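PDB 5AWE: putative acetoin utilization protein, acetoin dehydrogenase from Thermus thermophilus, which is of unknown function but joins a pair of CBS domains to an ACT domain, a combination consistent with a regulatory, ligand-sensing role. Local coordinates for residues M1-W6 against A90-E95; P84-E89 against G107-M112; T144-D149 against Y178-M183; A158-P163 against K195-A200; N165-A170 against R184-D189. One frame throughout, in Å; residues are numbered along the deposited sequence.

Contact 1. Residues M1-W6 against A90-E95; sequences MLVRDW and ADAPLE
Arg4 lies across Ala90, and its side chain can be followed outward along that small residue. CB passes the carbonyl oxygen of Ala90. CG touches both the O and the CB of Ala90. The chain runs extended from CG to NE (chi2 -162°, chi3 -177°), and this carries the guanidinium over the methyl group. NE, CZ, NH1 and NH2 of Arg4 all pack on Ala90 CB, and the closest of them, CZ, is 3.3 Å away. The methyl therefore covers one face of the guanidinium at its centre. At the tip NH2 forms a salt bridge with Glu113.

The backbones are joined by three hydrogen bonds. Arg4 N donates to Ala90 O at 2.9 Å, in the carbonyl plane. Val3 N reaches Ala92 O at 2.9 Å. Leu94 N bonds to Met1 O, but from above the carbonyl plane. Leu2 and Pro93 form the single bridge between them.

Apolar side chains add to these bonds. Val3 CG2 lies 4.0 Å from Ala92 CB. Leu94 CD2 comes to 3.9 Å from Trp6 CD1, and the two side chains cross at about a right angle. Selenomethionine Met1 packs its CE against Glu95 OE2; OE1 of the same carboxylate forms salt bridges with Arg142 and Arg184 of the second subunit.

The contact brings the N-terminal segment, in the first CBS sequence range, onto the loop that leads into helix 94-103 and its first turn. Its chemistry implies a seam held by backbone bonds; Arg4 and Glu95 find their charge partners beyond it, which probably lowers the cost of burying the Glu95 carboxylate.

Contact 2. Residues P84-E89 against G107-M112; sequences PVVTVE and GGLPVM
Leu109 reaches Val86 and Val88 with its two methyl branches. CD1 touches Val86 CG2 at 3.4 Å, while CD2 lies 3.7 Å from Val88 CG2. Were Leu109 cut back to an alanine, Val86 CG2 and Val88 CG2 would probably lose their shared apolar partner and a gap would open beside them.

Pro110 follows with its ring. CG packs on Val85 CG1 at 3.7 Å, and CD lies 3.3 Å from Val86 O. Its carbonyl oxygen takes a weak hydrogen bond from Val88 N. Having no N-H of its own, Pro110 serves the pairing through this oxygen.

Here the two segments run as parallel strands, with Val88 beside Val111 and Glu89 beside Met112. They are the two strands of a beta-alpha-beta unit, connected through helix 94-103, within the sequence range of the second CBS domain. The helix covers the side of Val88 and Leu109, where both touch Leu100.

Val111 brings its CA to 3.4 Å from Val88 O. Its side chain packs beyond the pair on Val3 and on strand 116-122.

Met112 N donates a stronger hydrogen bond, to Val88 O at 2.9 Å. CG of this selenomethionine lies 3.7 Å from Thr87 CB. The chain then bends at chi2 and chi3, which takes the selenium away from strand 88-89. Leu43 of strand 42-48 touches both Thr87 and Met112.

Contact 3. Residues T144-D149 against Y178-M183; sequences TVDIPD and YQRLVM
Asp146 OD2 receives Arg180 NH2 at 2.6 Å, and Asp146 OD1 receives Arg180 NE at 2.7 Å. This is a side-on salt bridge, both oxygens using their syn lone pairs. The carboxylate and guanidinium planes are only 11° apart. Arg180 reaches this position with CG anti to its backbone N (chi1 170°) and a bend at chi3 (-58°). Its CG and CD also rest on Thr144 CG2, each 3.6 Å away. Arg203 adds a weak, long ion pair to Asp146 OD2. A leucine in place of Arg180 would probably leave the Asp146 carboxylate with little more than this weak pairing, and freer to turn.

Strands 141-148 and 178-186 pair antiparallel in the ACT domain sheet. Val145 and Leu181 exchange two backbone hydrogen bonds, as do Ile147 and Gln179. On the face turned to helix 153-158, Ile147 CD1 meets Leu181 CD1 at 3.4 Å. Gln179 lies alongside Ile147, while its NE2 bonds to Thr171 OG1 of the same chain and to Ile166 O of the second subunit.

The chemistry implies uneven faces: the salt bridge lies beside Thr144, while the face of Ile147 and Leu181 is mainly apolar, with Gln179 NE2 satisfied beyond the pair.

Contact 4. Residues A158-P163 against K195-A200; sequences AQAVPP and KRLEAA
Arg196 reaches across to three successive carbonyl groups, those of Ala160, Val161 and Pro162. Its conformation makes this possible. CG stands anti to the carbonyl carbon (chi1 -63°), the chain continues extended at chi2, and a bend at chi3 (-76°) brings the guanidinium to the turn.

NE donates to Ala160 O at 2.6 Å. The donor lies nearly in line with the C=O bond, and the oxygen sits at the guanidinium edge, close to its plane. The bond is bent at the hydrogen, with an N-H...O angle of 141°. NH2 makes a weak hydrogen bond to Val161 O at 2.9 Å. Pro162 O lies over one face, 3.1 Å above the plane and offset toward the rim. It is near NE, but the angle is too poor for a hydrogen bond. Pro163 CD lies over the same face, 3.9 Å from Arg196 NH2. The peptide bond between the two prolines is cis. NH1 forms a salt bridge with Asp189, which helps to hold the outer end of the group.

The apolar part is small. Ala160 CB points to the helix and meets Leu197 CD2 at 3.8 Å. It also lies 4.0 Å from Arg196 CB. Ala158 to Val161 form a type I beta turn, and this turn presents the Ala160 methyl and carbonyl to the helix.

The contact joins the loop after helix 153-158 to helix 193-199. The Val161 side chain points away from that helix and packs on Ile166, Met183 and Val185 of the sheet. Leu197 reaches Val204 of strand 203-209, while Pro162 touches Pro151 of the second subunit.

Contact 5. Residues N165-A170 against R184-D189; sequences NIVSIA and RVVGED
Val167 and Val186 make the closest side-chain packing of this contact, CG2 to CG2 at 3.6 Å, with the two side chains at about a right angle. Val186 CG2 also reaches Asn165 CB at 4.0 Å. On the other face, Ile166 CG1 meets Val185 CG1 more loosely at 4.1 Å. That face is nevertheless well covered, because Ile166 packs on Val161 and Ala158, and Val185 on Leu141 and Ile143.

Four backbone hydrogen bonds join the strands. Asn165 and Val186 exchange two, and the one from Asn165 N to Val186 O, at 2.7 Å, is almost straight. Val167 N then donates to Arg184 O at 3.0 Å, and Arg184 N to Ser168 O at 3.0 Å.

These bonds belong to the beta hairpin of strands 165-175 and 178-186 in the ACT domain. The register slips by one residue between Ile166 and Ser168, a beta bulge. Val167 is the extra residue, and its psi of -31° departs from the extended form. Both Val167 and Ser168 thus face Arg184 across the strands.

Ser168 OG packs near Arg184 CB but bonds to Leu134 O. The Arg184 chain runs extended from CG to NE and leads away from strand 165-175. Its guanidinium bonds to Gly210 O and also reaches the second subunit.

Past Val186 the packing thins toward solvent. Gly187 has backbone angles (phi 92°, psi -149°) at which a CB would collide with the carbonyl oxygen of Val186. Glu188 and Asp189 are exposed.

In the fold
The contacts form two groups. Contacts 1 and 2 lie in the CBS part, with centres about 12 Å apart. They meet where Ala90 N approaches Met112 O at 2.7 Å and where Val3 packs on Val111. Contacts 3, 4 and 5 lie in the ACT part, their centres about 12 to 15 Å apart. Contacts 3 and 5 share strand 178-186, and Val161 links contact 4 to both. The Arg196-Asp189 salt bridge ties contact 4 to contact 5. Contacts 2 and 4 are the most distant, about 44 Å between centres. Within one chain contacts 1 and 5 do not touch, but contact 1 of one subunit meets contact 5 of the other through Glu95 and Arg184.

Contact 1. Residues M1-W6 against A90-E95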
# COMPACT_ATOMS: atom_id res chain seq x y z
N MSE A 1 13.10 45.14 -5.69
CA MSE A 1 13.11 43.65 -5.63
C MSE A 1 12.74 43.22 -4.21
O MSE A 1 13.59 43.13 -3.33
CB MSE A 1 14.49 43.10 -5.96
CG MSE A 1 15.10 43.64 -7.24
SE MSE A 1 16.80 43.13 -7.40
CE MSE A 1 16.61 41.35 -7.24
N LEU A 2 11.46 42.96 -4.00
CA LEU A 2 10.98 42.51 -2.71
C LEU A 2 10.39 41.10 -2.83
O LEU A 2 10.04 40.66 -3.93
CB LEU A 2 9.92 43.48 -2.20
CG LEU A 2 10.40 44.92 -2.04
CD1 LEU A 2 9.27 45.77 -1.47
CD2 LEU A 2 11.62 44.96 -1.13
N VAL A 3 10.28 40.40 -1.71
CA VAL A 3 9.60 39.11 -1.69
C VAL A 3 8.15 39.29 -2.15
O VAL A 3 7.65 38.50 -2.96
CB VAL A 3 9.63 38.50 -0.28
CG1 VAL A 3 8.85 37.20 -0.25
CG2 VAL A 3 11.07 38.28 0.15
N ARG A 4 7.50 40.33 -1.63
CA ARG A 4 6.16 40.74 -2.07
C ARG A 4 5.93 40.63 -3.57
O ARG A 4 4.88 40.18 -4.00
CB ARG A 4 5.87 42.19 -1.65
CG ARG A 4 5.64 42.39 -0.17
CD ARG A 4 4.95 43.73 0.13
NE ARG A 4 4.81 43.93 1.57
CZ ARG A 4 3.84 43.40 2.31
NH1 ARG A 4 2.91 42.63 1.75
NH2 ARG A 4 3.81 43.61 3.62
N ASP A 5 6.90 41.08 -4.37
CA ASP A 5 6.67 41.24 -5.80
C ASP A 5 6.68 39.92 -6.53
O ASP A 5 6.34 39.86 -7.72
CB ASP A 5 7.72 42.15 -6.42
CG ASP A 5 7.85 43.47 -5.69
OD1 ASP A 5 6.81 44.02 -5.28
OD2 ASP A 5 9.00 43.94 -5.53
N TRP A 6 7.08 38.85 -5.84
CA TRP A 6 7.23 37.58 -6.52
C TRP A 6 6.51 36.42 -5.83
O TRP A 6 6.35 35.35 -6.42
CB TRP A 6 8.72 37.27 -6.69
CG TRP A 6 9.42 38.39 -7.41
CD1 TRP A 6 10.02 39.48 -6.85
CD2 TRP A 6 9.52 38.55 -8.82
NE1 TRP A 6 10.49 40.32 -7.83
CE2 TRP A 6 10.20 39.77 -9.05
CE3 TRP A 6 9.12 37.79 -9.92
CZ2 TRP A 6 10.47 40.25 -10.33
CZ3 TRP A 6 9.39 38.26 -11.20
CH2 TRP A 6 10.06 39.48 -11.39
N ALA A 90 7.65 39.79 3.98
CA ALA A 90 7.16 40.23 2.68
C ALA A 90 8.02 41.37 2.13
O ALA A 90 8.31 41.42 0.93
CB ALA A 90 5.70 40.68 2.80
N ASP A 91 8.44 42.28 3.01
CA ASP A 91 9.13 43.49 2.60
C ASP A 91 10.63 43.29 2.49
O ASP A 91 11.37 44.25 2.34
CB ASP A 91 8.86 44.63 3.60
CG ASP A 91 9.51 44.38 4.95
OD1 ASP A 91 10.71 44.03 4.99
OD2 ASP A 91 8.82 44.54 5.98
N ALA A 92 11.07 42.04 2.59
CA ALA A 92 12.50 41.75 2.49
C ALA A 92 12.97 41.78 1.05
O ALA A 92 12.17 41.64 0.11
CB ALA A 92 12.79 40.40 3.10
N PRO A 93 14.28 41.99 0.83
CA PRO A 93 14.74 42.00 -0.56
C PRO A 93 14.61 40.59 -1.13
O PRO A 93 14.81 39.60 -0.42
CB PRO A 93 16.19 42.46 -0.47
CG PRO A 93 16.59 42.22 0.95
CD PRO A 93 15.35 42.33 1.78
N LEU A 94 14.26 40.50 -2.41
CA LEU A 94 14.10 39.22 -3.05
C LEU A 94 15.30 38.31 -2.73
O LEU A 94 15.11 37.14 -2.41
CB LEU A 94 13.94 39.43 -4.57
CG LEU A 94 13.64 38.24 -5.49
CD1 LEU A 94 14.91 37.44 -5.74
CD2 LEU A 94 12.54 37.35 -4.86
N GLU A 95 16.51 38.88 -2.77
CA GLU A 95 17.75 38.11 -2.60
C GLU A 95 17.83 37.35 -1.27
O GLU A 95 18.55 36.35 -1.15
CB GLU A 95 18.99 39.01 -2.73
CG GLU A 95 19.06 39.83 -4.01
CD GLU A 95 18.52 41.25 -3.84
OE1 GLU A 95 19.33 42.19 -3.78
OE2 GLU A 95 17.28 41.43 -3.76

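Contact 2. Residues P84-E89 against G107-M112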
# COMPACT_ATOMS: atom_id res chain seq x y z
N PRO A 84 11.63 24.58 13.84
CA PRO A 84 10.87 25.80 13.56
C PRO A 84 10.88 26.10 12.06
O PRO A 84 11.81 25.70 11.35
CB PRO A 84 11.60 26.87 14.38
CG PRO A 84 13.01 26.36 14.46
CD PRO A 84 12.93 24.86 14.48
N VAL A 85 9.85 26.79 11.57
CA VAL A 85 9.75 27.07 10.14
C VAL A 85 10.62 28.26 9.75
O VAL A 85 10.62 29.29 10.42
CB VAL A 85 8.29 27.40 9.75
CG1 VAL A 85 8.19 27.56 8.23
CG2 VAL A 85 7.35 26.31 10.24
N VAL A 86 11.38 28.12 8.67
CA VAL A 86 12.17 29.23 8.16
C VAL A 86 11.29 30.08 7.25
O VAL A 86 10.65 29.57 6.33
CB VAL A 86 13.42 28.74 7.36
CG1 VAL A 86 14.20 27.71 8.17
CG2 VAL A 86 12.99 28.15 6.04
N THR A 87 11.26 31.39 7.52
CA THR A 87 10.39 32.29 6.77
C THR A 87 11.15 33.54 6.31
O THR A 87 12.28 33.78 6.72
CB THR A 87 9.22 32.72 7.64
OG1 THR A 87 9.70 33.50 8.75
CG2 THR A 87 8.49 31.50 8.17
N VAL A 88 10.51 34.32 5.44
CA VAL A 88 10.99 35.65 5.07
C VAL A 88 9.88 36.67 5.21
O VAL A 88 8.70 36.35 5.05
CB VAL A 88 11.48 35.71 3.60
CG1 VAL A 88 12.99 35.61 3.55
CG2 VAL A 88 10.84 34.61 2.79
N GLU A 89 10.27 37.91 5.49
CA GLU A 89 9.31 39.01 5.57
C GLU A 89 8.92 39.44 4.16
O GLU A 89 9.74 39.45 3.26
CB GLU A 89 9.92 40.19 6.32
CG GLU A 89 10.95 39.79 7.37
CD GLU A 89 12.32 39.52 6.77
OE1 GLU A 89 13.04 40.49 6.46
OE2 GLU A 89 12.68 38.33 6.60
N GLY A 107 13.00 24.42 -1.07
CA GLY A 107 12.49 24.91 -2.34
C GLY A 107 11.37 25.93 -2.18
O GLY A 107 10.86 26.46 -3.17
N GLY A 108 10.98 26.20 -0.94
CA GLY A 108 9.84 27.05 -0.70
C GLY A 108 9.92 27.73 0.65
O GLY A 108 10.65 27.27 1.54
N LEU A 109 9.18 28.82 0.81
CA LEU A 109 9.37 29.68 1.96
C LEU A 109 8.09 30.44 2.30
O LEU A 109 7.57 31.21 1.49
CB LEU A 109 10.47 30.69 1.65
CG LEU A 109 11.71 30.85 2.54
CD1 LEU A 109 12.25 29.49 2.96
CD2 LEU A 109 12.76 31.64 1.76
N PRO A 110 7.55 30.22 3.50
CA PRO A 110 6.33 30.95 3.86
C PRO A 110 6.68 32.44 3.95
O PRO A 110 7.75 32.79 4.44
CB PRO A 110 5.94 30.37 5.22
CG PRO A 110 6.59 29.02 5.25
CD PRO A 110 7.88 29.19 4.49
N VAL A 111 5.81 33.31 3.46
CA VAL A 111 6.08 34.73 3.53
C VAL A 111 5.22 35.37 4.60
O VAL A 111 4.02 35.11 4.69
CB VAL A 111 5.82 35.44 2.18
CG1 VAL A 111 6.16 36.93 2.29
CG2 VAL A 111 6.66 34.79 1.07
N MSE A 112 5.86 36.19 5.42
CA MSE A 112 5.23 36.71 6.63
C MSE A 112 5.17 38.23 6.62
O MSE A 112 5.95 38.89 5.94
CB MSE A 112 6.01 36.25 7.86
CG MSE A 112 6.17 34.74 7.97
SE MSE A 112 4.57 33.93 8.15
CE MSE A 112 4.05 34.61 9.69

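Contact 3. Residues T144-D149 against Y178-M183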
# COMPACT_ATOMS: atom_id res chain seq x y z
N THR A 144 31.00 39.13 -21.85
CA THR A 144 31.99 38.94 -20.79
C THR A 144 33.17 39.84 -21.10
O THR A 144 33.75 39.76 -22.18
CB THR A 144 32.49 37.50 -20.73
OG1 THR A 144 31.38 36.61 -20.53
CG2 THR A 144 33.47 37.33 -19.58
N VAL A 145 33.52 40.70 -20.15
CA VAL A 145 34.63 41.62 -20.33
C VAL A 145 35.48 41.70 -19.08
O VAL A 145 34.96 41.70 -17.96
CB VAL A 145 34.10 43.03 -20.70
CG1 VAL A 145 33.00 43.45 -19.74
CG2 VAL A 145 35.24 44.04 -20.66
N ASP A 146 36.79 41.75 -19.28
CA ASP A 146 37.74 41.88 -18.18
C ASP A 146 38.21 43.32 -18.08
O ASP A 146 38.85 43.84 -19.00
CB ASP A 146 38.94 40.96 -18.39
CG ASP A 146 38.60 39.50 -18.19
OD1 ASP A 146 37.60 39.21 -17.50
OD2 ASP A 146 39.33 38.64 -18.71
N ILE A 147 37.90 43.96 -16.96
CA ILE A 147 38.35 45.32 -16.71
C ILE A 147 39.35 45.29 -15.56
O ILE A 147 39.33 44.36 -14.74
CB ILE A 147 37.18 46.24 -16.32
CG1 ILE A 147 36.47 45.68 -15.08
CG2 ILE A 147 36.21 46.39 -17.48
CD1 ILE A 147 35.41 46.61 -14.50
N PRO A 148 40.24 46.28 -15.50
CA PRO A 148 41.22 46.29 -14.40
C PRO A 148 40.43 46.33 -13.10
O PRO A 148 39.35 46.91 -13.06
CB PRO A 148 42.02 47.57 -14.64
CG PRO A 148 41.81 47.90 -16.07
CD PRO A 148 40.42 47.43 -16.40
N ASP A 149 40.95 45.72 -12.04
CA ASP A 149 40.22 45.75 -10.78
C ASP A 149 40.64 46.92 -9.90
O ASP A 149 40.97 46.73 -8.73
CB ASP A 149 40.39 44.42 -10.03
CG ASP A 149 41.78 44.24 -9.44
OD1 ASP A 149 42.77 44.67 -10.07
OD2 ASP A 149 41.88 43.66 -8.34
N TYR A 178 42.34 41.83 -12.44
CA TYR A 178 41.16 42.00 -13.29
C TYR A 178 39.87 41.52 -12.66
O TYR A 178 39.83 40.51 -11.96
CB TYR A 178 41.34 41.27 -14.63
CG TYR A 178 42.36 41.90 -15.54
CD1 TYR A 178 41.97 42.82 -16.51
CD2 TYR A 178 43.72 41.60 -15.42
CE1 TYR A 178 42.90 43.44 -17.33
CE2 TYR A 178 44.66 42.21 -16.24
CZ TYR A 178 44.24 43.13 -17.20
OH TYR A 178 45.16 43.76 -17.99
N GLN A 179 38.79 42.24 -12.94
CA GLN A 179 37.47 41.80 -12.54
C GLN A 179 36.75 41.36 -13.81
O GLN A 179 36.67 42.13 -14.77
CB GLN A 179 36.74 42.97 -11.87
CG GLN A 179 35.36 42.65 -11.35
CD GLN A 179 34.65 43.89 -10.86
OE1 GLN A 179 35.18 45.00 -10.95
NE2 GLN A 179 33.43 43.71 -10.35
N ARG A 180 36.24 40.13 -13.83
CA ARG A 180 35.56 39.61 -15.02
C ARG A 180 34.05 39.77 -14.97
O ARG A 180 33.37 39.12 -14.16
CB ARG A 180 35.90 38.14 -15.25
CG ARG A 180 35.03 37.49 -16.33
CD ARG A 180 35.68 36.27 -16.91
NE ARG A 180 36.99 36.59 -17.47
CZ ARG A 180 37.84 35.69 -17.94
NH1 ARG A 180 37.52 34.40 -17.91
NH2 ARG A 180 39.02 36.07 -18.44
N LEU A 181 33.52 40.63 -15.84
CA LEU A 181 32.12 41.01 -15.80
C LEU A 181 31.31 40.29 -16.87
O LEU A 181 31.75 40.15 -18.01
CB LEU A 181 31.97 42.53 -15.98
CG LEU A 181 32.83 43.39 -15.04
CD1 LEU A 181 32.68 44.86 -15.42
CD2 LEU A 181 32.41 43.15 -13.59
N VAL A 182 30.12 39.84 -16.49
CA VAL A 182 29.13 39.44 -17.48
C VAL A 182 28.11 40.57 -17.55
O VAL A 182 27.47 40.93 -16.56
CB VAL A 182 28.45 38.08 -17.09
CG1 VAL A 182 27.38 37.71 -18.11
CG2 VAL A 182 29.50 36.98 -17.04
N MSE A 183 27.99 41.15 -18.74
CA MSE A 183 27.26 42.40 -18.90
C MSE A 183 26.22 42.19 -19.99
O MSE A 183 26.52 41.64 -21.04
CB MSE A 183 28.22 43.53 -19.29
CG MSE A 183 27.62 44.94 -19.28
SE MSE A 183 28.70 46.19 -20.05
CE MSE A 183 28.42 47.48 -19.03

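Contact 4. Residues A158-P163 against K195-A200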
# COMPACT_ATOMS: atom_id res chain seq x y z
N ALA A 158 32.08 51.67 -18.91
CA ALA A 158 30.67 51.94 -19.20
C ALA A 158 30.47 53.03 -20.25
O ALA A 158 29.42 53.07 -20.90
CB ALA A 158 29.93 52.33 -17.92
N GLN A 159 31.46 53.89 -20.42
CA GLN A 159 31.36 54.97 -21.41
C GLN A 159 31.38 54.46 -22.85
O GLN A 159 30.99 55.18 -23.77
CB GLN A 159 32.48 55.98 -21.20
CG GLN A 159 32.34 56.76 -19.90
CD GLN A 159 33.66 57.31 -19.40
OE1 GLN A 159 34.53 57.67 -20.20
NE2 GLN A 159 33.82 57.37 -18.08
N ALA A 160 31.82 53.23 -23.06
CA ALA A 160 31.86 52.67 -24.40
C ALA A 160 30.48 52.21 -24.88
O ALA A 160 30.24 52.12 -26.09
CB ALA A 160 32.85 51.50 -24.44
N VAL A 161 29.57 51.92 -23.96
CA VAL A 161 28.28 51.34 -24.33
C VAL A 161 27.34 52.26 -25.12
O VAL A 161 26.74 51.83 -26.12
CB VAL A 161 27.52 50.82 -23.09
CG1 VAL A 161 26.18 50.20 -23.53
CG2 VAL A 161 28.36 49.79 -22.35
N PRO A 162 27.17 53.53 -24.69
CA PRO A 162 26.27 54.42 -25.44
C PRO A 162 26.57 54.38 -26.93
O PRO A 162 27.72 54.20 -27.32
CB PRO A 162 26.52 55.80 -24.82
CG PRO A 162 27.00 55.50 -23.44
CD PRO A 162 27.83 54.24 -23.59
N PRO A 163 25.56 54.59 -27.78
CA PRO A 163 24.14 54.87 -27.49
C PRO A 163 23.33 53.73 -26.86
O PRO A 163 22.13 53.92 -26.56
CB PRO A 163 23.58 55.28 -28.84
CG PRO A 163 24.39 54.51 -29.82
CD PRO A 163 25.78 54.37 -29.22
N LYS A 195 33.10 46.42 -30.34
CA LYS A 195 34.08 47.28 -30.99
C LYS A 195 34.52 48.35 -29.99
O LYS A 195 35.67 48.35 -29.52
CB LYS A 195 33.46 47.96 -32.22
CG LYS A 195 32.71 47.01 -33.16
CD LYS A 195 33.64 46.36 -34.17
CE LYS A 195 34.07 47.34 -35.26
NZ LYS A 195 34.84 46.67 -36.35
N ARG A 196 33.59 49.24 -29.66
CA ARG A 196 33.87 50.38 -28.80
C ARG A 196 34.63 50.00 -27.54
O ARG A 196 35.56 50.70 -27.13
CB ARG A 196 32.57 51.08 -28.42
CG ARG A 196 31.81 51.66 -29.59
CD ARG A 196 30.74 52.62 -29.13
NE ARG A 196 29.58 51.91 -28.60
CZ ARG A 196 28.51 51.61 -29.32
NH1 ARG A 196 28.46 51.96 -30.60
NH2 ARG A 196 27.49 50.95 -28.77
N LEU A 197 34.25 48.88 -26.92
CA LEU A 197 34.88 48.45 -25.68
C LEU A 197 36.39 48.26 -25.83
O LEU A 197 37.18 48.81 -25.07
CB LEU A 197 34.25 47.14 -25.19
CG LEU A 197 32.91 47.26 -24.45
CD1 LEU A 197 32.30 45.88 -24.24
CD2 LEU A 197 33.13 47.95 -23.11
N GLU A 198 36.80 47.47 -26.82
CA GLU A 198 38.21 47.13 -26.91
C GLU A 198 38.97 48.22 -27.64
O GLU A 198 40.13 48.48 -27.33
CB GLU A 198 38.39 45.78 -27.60
CG GLU A 198 37.97 45.76 -29.05
CD GLU A 198 38.49 44.52 -29.76
OE1 GLU A 198 38.38 43.42 -29.18
OE2 GLU A 198 39.01 44.66 -30.89
N ALA A 199 38.32 48.86 -28.61
CA ALA A 199 38.86 50.07 -29.22
C ALA A 199 39.14 51.11 -28.14
O ALA A 199 40.06 51.92 -28.26
CB ALA A 199 37.87 50.64 -30.24
N ALA A 200 38.35 51.07 -27.07
CA ALA A 200 38.63 51.87 -25.88
C ALA A 200 39.60 51.14 -24.96
O ALA A 200 39.72 51.48 -23.78
CB ALA A 200 37.32 52.18 -25.14

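Contact 5. Residues N165-A170 against R184-D189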
# COMPACT_ATOMS: atom_id res chain seq x y z
N ASN A 165 22.29 50.68 -23.98
CA ASN A 165 22.06 50.70 -22.54
C ASN A 165 22.63 49.47 -21.86
O ASN A 165 22.68 48.39 -22.46
CB ASN A 165 20.56 50.76 -22.23
CG ASN A 165 19.93 52.04 -22.71
OD1 ASN A 165 20.04 53.09 -22.05
ND2 ASN A 165 19.24 51.98 -23.85
N ILE A 166 23.04 49.62 -20.61
CA ILE A 166 23.37 48.49 -19.77
C ILE A 166 22.16 48.15 -18.90
O ILE A 166 21.55 49.04 -18.29
CB ILE A 166 24.54 48.82 -18.84
CG1 ILE A 166 25.76 49.19 -19.68
CG2 ILE A 166 24.83 47.64 -17.92
CD1 ILE A 166 26.72 50.12 -18.97
N VAL A 167 21.80 46.87 -18.86
CA VAL A 167 20.67 46.43 -18.04
C VAL A 167 21.11 45.70 -16.77
O VAL A 167 20.44 45.76 -15.74
CB VAL A 167 19.73 45.51 -18.87
CG1 VAL A 167 18.64 44.93 -17.99
CG2 VAL A 167 19.11 46.32 -20.00
N SER A 168 22.26 45.02 -16.85
CA SER A 168 22.80 44.35 -15.67
C SER A 168 24.26 43.96 -15.83
O SER A 168 24.73 43.64 -16.92
CB SER A 168 21.99 43.10 -15.33
OG SER A 168 22.15 42.10 -16.32
N ILE A 169 24.97 43.99 -14.70
CA ILE A 169 26.36 43.57 -14.64
C ILE A 169 26.51 42.57 -13.51
O ILE A 169 26.02 42.79 -12.40
CB ILE A 169 27.28 44.79 -14.37
CG1 ILE A 169 27.28 45.71 -15.58
CG2 ILE A 169 28.70 44.32 -14.07
CD1 ILE A 169 27.92 47.06 -15.33
N ALA A 170 27.18 41.45 -13.81
CA ALA A 170 27.57 40.49 -12.79
C ALA A 170 29.07 40.21 -12.83
O ALA A 170 29.71 40.31 -13.89
CB ALA A 170 26.80 39.19 -12.96
N ARG A 184 24.99 42.61 -19.73
CA ARG A 184 23.96 42.56 -20.75
C ARG A 184 23.62 43.96 -21.19
O ARG A 184 23.29 44.81 -20.38
CB ARG A 184 22.73 41.82 -20.23
CG ARG A 184 22.92 40.32 -20.24
CD ARG A 184 21.83 39.57 -19.52
NE ARG A 184 22.17 38.14 -19.45
CZ ARG A 184 21.94 37.26 -20.42
NH1 ARG A 184 21.37 37.66 -21.56
NH2 ARG A 184 22.27 35.99 -20.27
N VAL A 185 23.72 44.19 -22.49
CA VAL A 185 23.48 45.50 -23.06
C VAL A 185 22.40 45.40 -24.11
O VAL A 185 22.26 44.37 -24.78
CB VAL A 185 24.77 46.08 -23.69
CG1 VAL A 185 25.85 46.30 -22.61
CG2 VAL A 185 25.28 45.13 -24.78
N VAL A 186 21.61 46.46 -24.25
CA VAL A 186 20.48 46.47 -25.17
C VAL A 186 20.35 47.81 -25.88
O VAL A 186 21.02 48.79 -25.51
CB VAL A 186 19.15 46.20 -24.45
CG1 VAL A 186 19.17 44.82 -23.78
CG2 VAL A 186 18.89 47.30 -23.43
N GLY A 187 19.47 47.85 -26.87
CA GLY A 187 19.08 49.11 -27.47
C GLY A 187 19.91 49.52 -28.66
O GLY A 187 20.42 48.67 -29.40
N GLU A 188 20.05 50.83 -28.84
CA GLU A 188 20.60 51.40 -30.05
C GLU A 188 22.04 51.00 -30.29
O GLU A 188 22.92 51.24 -29.45
CB GLU A 188 20.51 52.93 -29.99
CG GLU A 188 20.92 53.62 -31.27
CD GLU A 188 20.58 55.10 -31.26
OE1 GLU A 188 19.47 55.45 -30.81
OE2 GLU A 188 21.43 55.91 -31.71
N ASP A 189 22.29 50.37 -31.43
CA ASP A 189 23.64 50.07 -31.88
C ASP A 189 24.38 49.17 -30.90
O ASP A 189 25.60 49.28 -30.73
CB ASP A 189 24.42 51.36 -32.11
CG ASP A 189 25.73 51.13 -32.84
OD1 ASP A 189 25.80 50.18 -33.65
OD2 ASP A 189 26.70 51.88 -32.60